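Long-range contacts in putative adhesin (PDB 5FX8), which is the N-terminal part of a putative cell-surface adhesion protein that may take part in cell-cell interactions through salt bridges and hydrogen bonds: residues S182-P187 against Q277-V282; E55-P60 against T111-E116. All blocks are in the same frame, centred on the assembly; numbering follows the deposited sequence.

Interaction 1: residues S182-P187 against Q277-V282; sequences STVQTP and QNVVNV
Thr183 and Asn278 meet at a slant on the buried side of two antiparallel strands. With CG2 anti to the backbone N, the Thr183 methyl is the branch that meets 277-282, 3.3 Å from Asn278 ND2 and 3.5 Å from Val280 CG2. The Asn278 amide therefore has the methyl near its nitrogen end, while its OD1 accepts a hydrogen bond from Lys154 NZ. Val280, also crossing Thr183 at a slant, packs on Val167, and Asn278 touches Trp165; both partners belong to strand 162-170. On the other side of the sheet Val184 and Val279 lie alongside each other and point the same way, and the hydroxyl of Ser182 sits near the amide of Asn281, with OG 3.6 Å from OD1.

The backbones tie the strands through three hydrogen-bonded pairs, Ser182 with Asn281, Val184 with Val279 and Thr186 with Gln277. In the middle pair Val279 N reaches Val184 O at 3.1 Å, nearly straight at 168°. Such alternation, one face turned to a second sheet and the other outward, marks neighbouring strands of a beta sandwich, here the second cohesin-like domain.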
loop_
_atom_site.group_PDB
_atom_site.type_symbol
_atom_site.label_atom_id
_atom_site.label_comp_id
_atom_site.label_asym_id
_atom_site.label_seq_id
_atom_site.Cartn_x
_atom_site.Cartn_y
_atom_site.Cartn_z
ATOM N N SER C 182 -35.694 19.536 7.261
ATOM C CA SER C 182 -36.973 19.106 7.812
ATOM C C SER C 182 -38.046 20.137 7.484
ATOM O O SER C 182 -37.790 21.340 7.535
ATOM C CB SER C 182 -36.889 18.912 9.311
ATOM O OG SER C 182 -36.578 20.147 9.906
ATOM N N THR C 183 -39.242 19.658 7.147
ATOM C CA THR C 183 -40.402 20.486 6.843
ATOM C C THR C 183 -41.534 20.125 7.787
ATOM O O THR C 183 -41.768 18.946 8.041
ATOM C CB THR C 183 -40.902 20.262 5.406
ATOM O OG1 THR C 183 -39.795 20.085 4.526
ATOM C CG2 THR C 183 -41.699 21.452 4.910
ATOM N N VAL C 184 -42.248 21.131 8.292
ATOM C CA VAL C 184 -43.534 20.925 8.948
ATOM C C VAL C 184 -44.573 21.842 8.309
ATOM O O VAL C 184 -44.284 22.995 7.979
ATOM C CB VAL C 184 -43.438 21.163 10.464
ATOM C CG1 VAL C 184 -42.301 20.470 11.000
ATOM C CG2 VAL C 184 -43.326 22.585 10.789
ATOM N N GLN C 185 -45.783 21.331 8.128
ATOM C CA GLN C 185 -46.818 22.140 7.514
ATOM C C GLN C 185 -48.202 21.713 8.003
ATOM O O GLN C 185 -48.432 20.540 8.300
ATOM C CB GLN C 185 -46.721 22.051 5.994
ATOM C CG GLN C 185 -47.962 21.586 5.357
ATOM C CD GLN C 185 -47.947 21.708 3.876
ATOM O OE1 GLN C 185 -48.941 21.416 3.228
ATOM N NE2 GLN C 185 -46.830 22.135 3.319
ATOM N N THR C 186 -49.106 22.685 8.117
ATOM C CA THR C 186 -50.523 22.427 8.380
ATOM C C THR C 186 -51.292 23.283 7.414
ATOM O O THR C 186 -50.934 24.432 7.213
ATOM C CB THR C 186 -50.959 22.789 9.820
ATOM O OG1 THR C 186 -50.786 24.195 10.020
ATOM C CG2 THR C 186 -50.143 22.063 10.831
ATOM N N PRO C 187 -52.374 22.755 6.837
ATOM C CA PRO C 187 -52.982 21.452 7.066
ATOM C C PRO C 187 -52.670 20.384 6.031
ATOM O O PRO C 187 -53.333 19.348 6.071
ATOM C CB PRO C 187 -54.457 21.775 6.984
ATOM C CG PRO C 187 -54.498 22.750 5.876
ATOM C CD PRO C 187 -53.284 23.619 6.068
ATOM N N GLN C 277 -49.446 27.095 6.175
ATOM C CA GLN C 277 -48.229 27.439 6.906
ATOM C C GLN C 277 -47.181 26.359 6.663
ATOM O O GLN C 277 -47.494 25.166 6.704
ATOM C CB GLN C 277 -48.497 27.590 8.401
ATOM C CG GLN C 277 -49.638 28.532 8.735
ATOM C CD GLN C 277 -49.371 29.955 8.277
ATOM O OE1 GLN C 277 -48.341 30.549 8.625
ATOM N NE2 GLN C 277 -50.290 30.509 7.480
ATOM N N ASN C 278 -45.950 26.780 6.379
ATOM C CA ASN C 278 -44.887 25.846 6.037
ATOM C C ASN C 278 -43.544 26.393 6.471
ATOM O O ASN C 278 -43.183 27.507 6.091
ATOM C CB ASN C 278 -44.842 25.576 4.541
ATOM C CG ASN C 278 -43.724 24.634 4.163
ATOM O OD1 ASN C 278 -42.559 25.003 4.162
ATOM N ND2 ASN C 278 -44.077 23.411 3.848
ATOM N N VAL C 279 -42.783 25.594 7.207
ATOM C CA VAL C 279 -41.419 25.954 7.557
ATOM C C VAL C 279 -40.483 24.870 7.049
ATOM O O VAL C 279 -40.855 23.698 6.980
ATOM C CB VAL C 279 -41.259 26.157 9.068
ATOM C CG1 VAL C 279 -41.540 24.887 9.766
ATOM C CG2 VAL C 279 -39.876 26.619 9.382
ATOM N N VAL C 280 -39.284 25.276 6.650
ATOM C CA VAL C 280 -38.235 24.368 6.233
ATOM C C VAL C 280 -36.975 24.797 6.952
ATOM O O VAL C 280 -36.444 25.876 6.683
ATOM C CB VAL C 280 -38.009 24.376 4.725
ATOM C CG1 VAL C 280 -36.788 23.584 4.411
ATOM C CG2 VAL C 280 -39.161 23.768 4.039
ATOM N N ASN C 281 -36.486 23.961 7.854
ATOM C CA ASN C 281 -35.192 24.184 8.477
ATOM C C ASN C 281 -34.125 23.469 7.663
ATOM O O ASN C 281 -34.265 22.289 7.354
ATOM C CB ASN C 281 -35.205 23.673 9.910
ATOM C CG ASN C 281 -36.396 24.158 10.676
ATOM O OD1 ASN C 281 -37.487 23.592 10.584
ATOM N ND2 ASN C 281 -36.204 25.220 11.440
ATOM N N VAL C 282 -33.075 24.186 7.300
ATOM C CA VAL C 282 -31.972 23.631 6.530
ATOM C C VAL C 282 -30.696 23.888 7.306
ATOM O O VAL C 282 -30.374 25.041 7.603
ATOM C CB VAL C 282 -31.890 24.243 5.127
ATOM C CG1 VAL C 282 -30.629 23.791 4.439
ATOM C CG2 VAL C 282 -33.095 23.844 4.331
#

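Interaction 2: residues E55-P60 against T111-E116; sequences EFVQYP and TLKLSE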
loop_
_atom_site.group_PDB
_atom_site.type_symbol
_atom_site.label_atom_id
_atom_site.label_comp_id
_atom_site.label_asym_id
_atom_site.label_seq_id
_atom_site.Cartn_x
_atom_site.Cartn_y
_atom_site.Cartn_z
ATOM N N GLU C 55 -52.245 40.050 -12.779
ATOM C CA GLU C 55 -53.447 39.242 -12.879
ATOM C C GLU C 55 -53.964 38.920 -11.491
ATOM O O GLU C 55 -53.194 38.785 -10.543
ATOM C CB GLU C 55 -53.185 37.954 -13.653
ATOM C CG GLU C 55 -52.939 38.191 -15.129
ATOM C CD GLU C 55 -52.941 36.925 -15.941
ATOM O OE1 GLU C 55 -52.613 35.860 -15.379
ATOM O OE2 GLU C 55 -53.280 36.998 -17.141
ATOM N N PHE C 56 -55.281 38.840 -11.374
ATOM C CA PHE C 56 -55.906 38.303 -10.178
ATOM C C PHE C 56 -55.858 36.799 -10.262
ATOM O O PHE C 56 -55.929 36.249 -11.357
ATOM C CB PHE C 56 -57.354 38.751 -10.066
ATOM C CG PHE C 56 -57.516 40.123 -9.546
ATOM C CD1 PHE C 56 -57.606 40.347 -8.200
ATOM C CD2 PHE C 56 -57.578 41.183 -10.397
ATOM C CE1 PHE C 56 -57.758 41.588 -7.712
ATOM C CE2 PHE C 56 -57.717 42.431 -9.913
ATOM C CZ PHE C 56 -57.812 42.633 -8.554
ATOM N N VAL C 57 -55.710 36.134 -9.117
ATOM C CA VAL C 57 -55.638 34.675 -9.074
ATOM C C VAL C 57 -56.854 34.146 -8.334
ATOM O O VAL C 57 -57.088 34.487 -7.172
ATOM C CB VAL C 57 -54.345 34.180 -8.421
ATOM C CG1 VAL C 57 -54.309 32.645 -8.420
ATOM C CG2 VAL C 57 -53.153 34.753 -9.126
ATOM N N GLN C 58 -57.591 33.271 -8.977
ATOM C CA GLN C 58 -58.885 32.849 -8.483
ATOM C C GLN C 58 -58.783 31.477 -7.831
ATOM O O GLN C 58 -58.391 30.508 -8.477
ATOM C CB GLN C 58 -59.889 32.850 -9.633
ATOM C CG GLN C 58 -60.296 34.245 -10.039
ATOM C CD GLN C 58 -60.682 34.349 -11.486
ATOM O OE1 GLN C 58 -61.823 34.691 -11.823
ATOM N NE2 GLN C 58 -59.724 34.064 -12.367
ATOM N N TYR C 59 -59.130 31.397 -6.555
ATOM C CA TYR C 59 -59.387 30.102 -5.938
ATOM C C TYR C 59 -60.446 30.261 -4.845
ATOM O O TYR C 59 -60.269 31.037 -3.905
ATOM C CB TYR C 59 -58.109 29.456 -5.366
ATOM C CG TYR C 59 -58.368 28.021 -4.977
ATOM C CD1 TYR C 59 -58.442 27.029 -5.940
ATOM C CD2 TYR C 59 -58.615 27.669 -3.665
ATOM C CE1 TYR C 59 -58.713 25.718 -5.598
ATOM C CE2 TYR C 59 -58.892 26.358 -3.316
ATOM C CZ TYR C 59 -58.937 25.390 -4.294
ATOM O OH TYR C 59 -59.208 24.084 -3.984
ATOM N N PRO C 60 -61.550 29.508 -4.939
ATOM C CA PRO C 60 -61.926 28.478 -5.909
ATOM C C PRO C 60 -62.107 29.007 -7.314
ATOM O O PRO C 60 -62.104 30.209 -7.529
ATOM C CB PRO C 60 -63.259 27.966 -5.369
ATOM C CG PRO C 60 -63.266 28.323 -3.969
ATOM C CD PRO C 60 -62.495 29.565 -3.816
ATOM N N THR C 111 -53.347 41.240 -3.856
ATOM C CA THR C 111 -52.151 40.490 -4.206
ATOM C C THR C 111 -52.347 39.903 -5.598
ATOM O O THR C 111 -53.275 39.129 -5.835
ATOM C CB THR C 111 -51.823 39.395 -3.184
ATOM O OG1 THR C 111 -52.858 38.412 -3.163
ATOM C CG2 THR C 111 -51.664 39.963 -1.808
ATOM N N LEU C 112 -51.463 40.265 -6.508
ATOM C CA LEU C 112 -51.528 39.809 -7.884
ATOM C C LEU C 112 -50.278 39.003 -8.208
ATOM O O LEU C 112 -49.252 39.111 -7.540
ATOM C CB LEU C 112 -51.656 40.996 -8.848
ATOM C CG LEU C 112 -52.768 41.976 -8.504
ATOM C CD1 LEU C 112 -52.823 43.111 -9.485
ATOM C CD2 LEU C 112 -54.060 41.253 -8.538
ATOM N N LYS C 113 -50.384 38.182 -9.239
ATOM C CA LYS C 113 -49.261 37.466 -9.817
ATOM C C LYS C 113 -48.950 38.034 -11.195
ATOM O O LYS C 113 -49.808 38.623 -11.855
ATOM C CB LYS C 113 -49.565 35.977 -9.944
ATOM C CG LYS C 113 -49.693 35.228 -8.644
ATOM C CD LYS C 113 -48.407 35.258 -7.832
ATOM C CE LYS C 113 -48.265 34.015 -6.960
ATOM N NZ LYS C 113 -48.144 32.762 -7.787
ATOM N N LEU C 114 -47.718 37.842 -11.643
ATOM C CA LEU C 114 -47.378 38.202 -13.007
ATOM C C LEU C 114 -47.947 37.168 -13.965
ATOM O O LEU C 114 -47.952 35.977 -13.671
ATOM C CB LEU C 114 -45.867 38.306 -13.170
ATOM C CG LEU C 114 -45.221 39.558 -12.573
ATOM C CD1 LEU C 114 -43.740 39.369 -12.490
ATOM C CD2 LEU C 114 -45.540 40.767 -13.421
ATOM N N SER C 115 -48.433 37.623 -15.113
ATOM C CA SER C 115 -48.984 36.701 -16.101
ATOM C C SER C 115 -47.911 35.793 -16.702
ATOM O O SER C 115 -46.734 36.140 -16.774
ATOM C CB SER C 115 -49.666 37.469 -17.226
ATOM O OG SER C 115 -48.735 38.257 -17.938
ATOM N N GLU C 116 -48.342 34.621 -17.167
ATOM C CA GLU C 116 -47.428 33.747 -17.887
ATOM C C GLU C 116 -46.856 34.458 -19.096
ATOM O O GLU C 116 -45.641 34.459 -19.309
ATOM C CB GLU C 116 -48.141 32.474 -18.320
ATOM C CG GLU C 116 -48.150 31.353 -17.306
ATOM C CD GLU C 116 -48.519 30.033 -17.949
ATOM O OE1 GLU C 116 -49.700 29.849 -18.314
ATOM O OE2 GLU C 116 -47.621 29.188 -18.126
#
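The Phe56 ring carries Leu112 on one face: CD2 stands 3.6 Å from the centroid of the Phe56 ring and only 9° off its normal, a CH-pi contact centred on the ring. Leu112 CG lies beside its own backbone N (chi1 -51°) and CD1 runs on anti to CA, which makes CD2 the branch that meets the ring. Two more aromatics join the cluster, Phe110 packing edge-to-face with Phe56 and Phe83 meeting it with the ring planes about 50° apart.

The other flat group, the carboxylate of Glu55, lies at the end of an extended side chain next to Ser115, with CD 3.6 Å from Ser115 CB. Ser115 is the N-cap of the short helix 116-120 and bonds through OG to Phe118 N, so the acid stands near the start of that helix, where a negative charge would probably be favoured. Farther along, Val57 CG2 rests 3.5 Å from Lys113 CG; the lysine chain, bent at chi2 and chi4, carries its ammonium group on to a cation-pi contact with Trp24.

One hydrogen-bonded antiparallel pair fixes the backbones: Glu55 N to Lys113 O at 3.0 Å and Lys113 N to Glu55 O at 3.2 Å. Beyond it the chains part, and Ser307 OG bonds to both Val57 N and Thr111 O. Strand 101-114 thus takes the short strand 54-55 beside its last residues, pairs with strand 25-31 through Leu112 and Phe25, and passes through the N-cap Ser115 into helix 116-120.

The two contacts belong to different cohesin-like domains, interaction 2 to the first and interaction 1 to the second. They share no strand; their centres are 24 Å apart and their nearest atoms about 11 Å, so they do not touch. Each has a buried and a more exposed side. Interaction 1 is a regular strand pair with repeated backbone bonds and mixed polar and aliphatic side chains; interaction 2 is the ragged end of a sheet, with a single bridge and an aromatic cluster instead. The loop leading into strand 275-286 meets the far ends of two segments, Val273 touching Pro187 and Asp271 O bonding to Tyr59 OH, though neither Pro187 nor Tyr59 contributes to its contact.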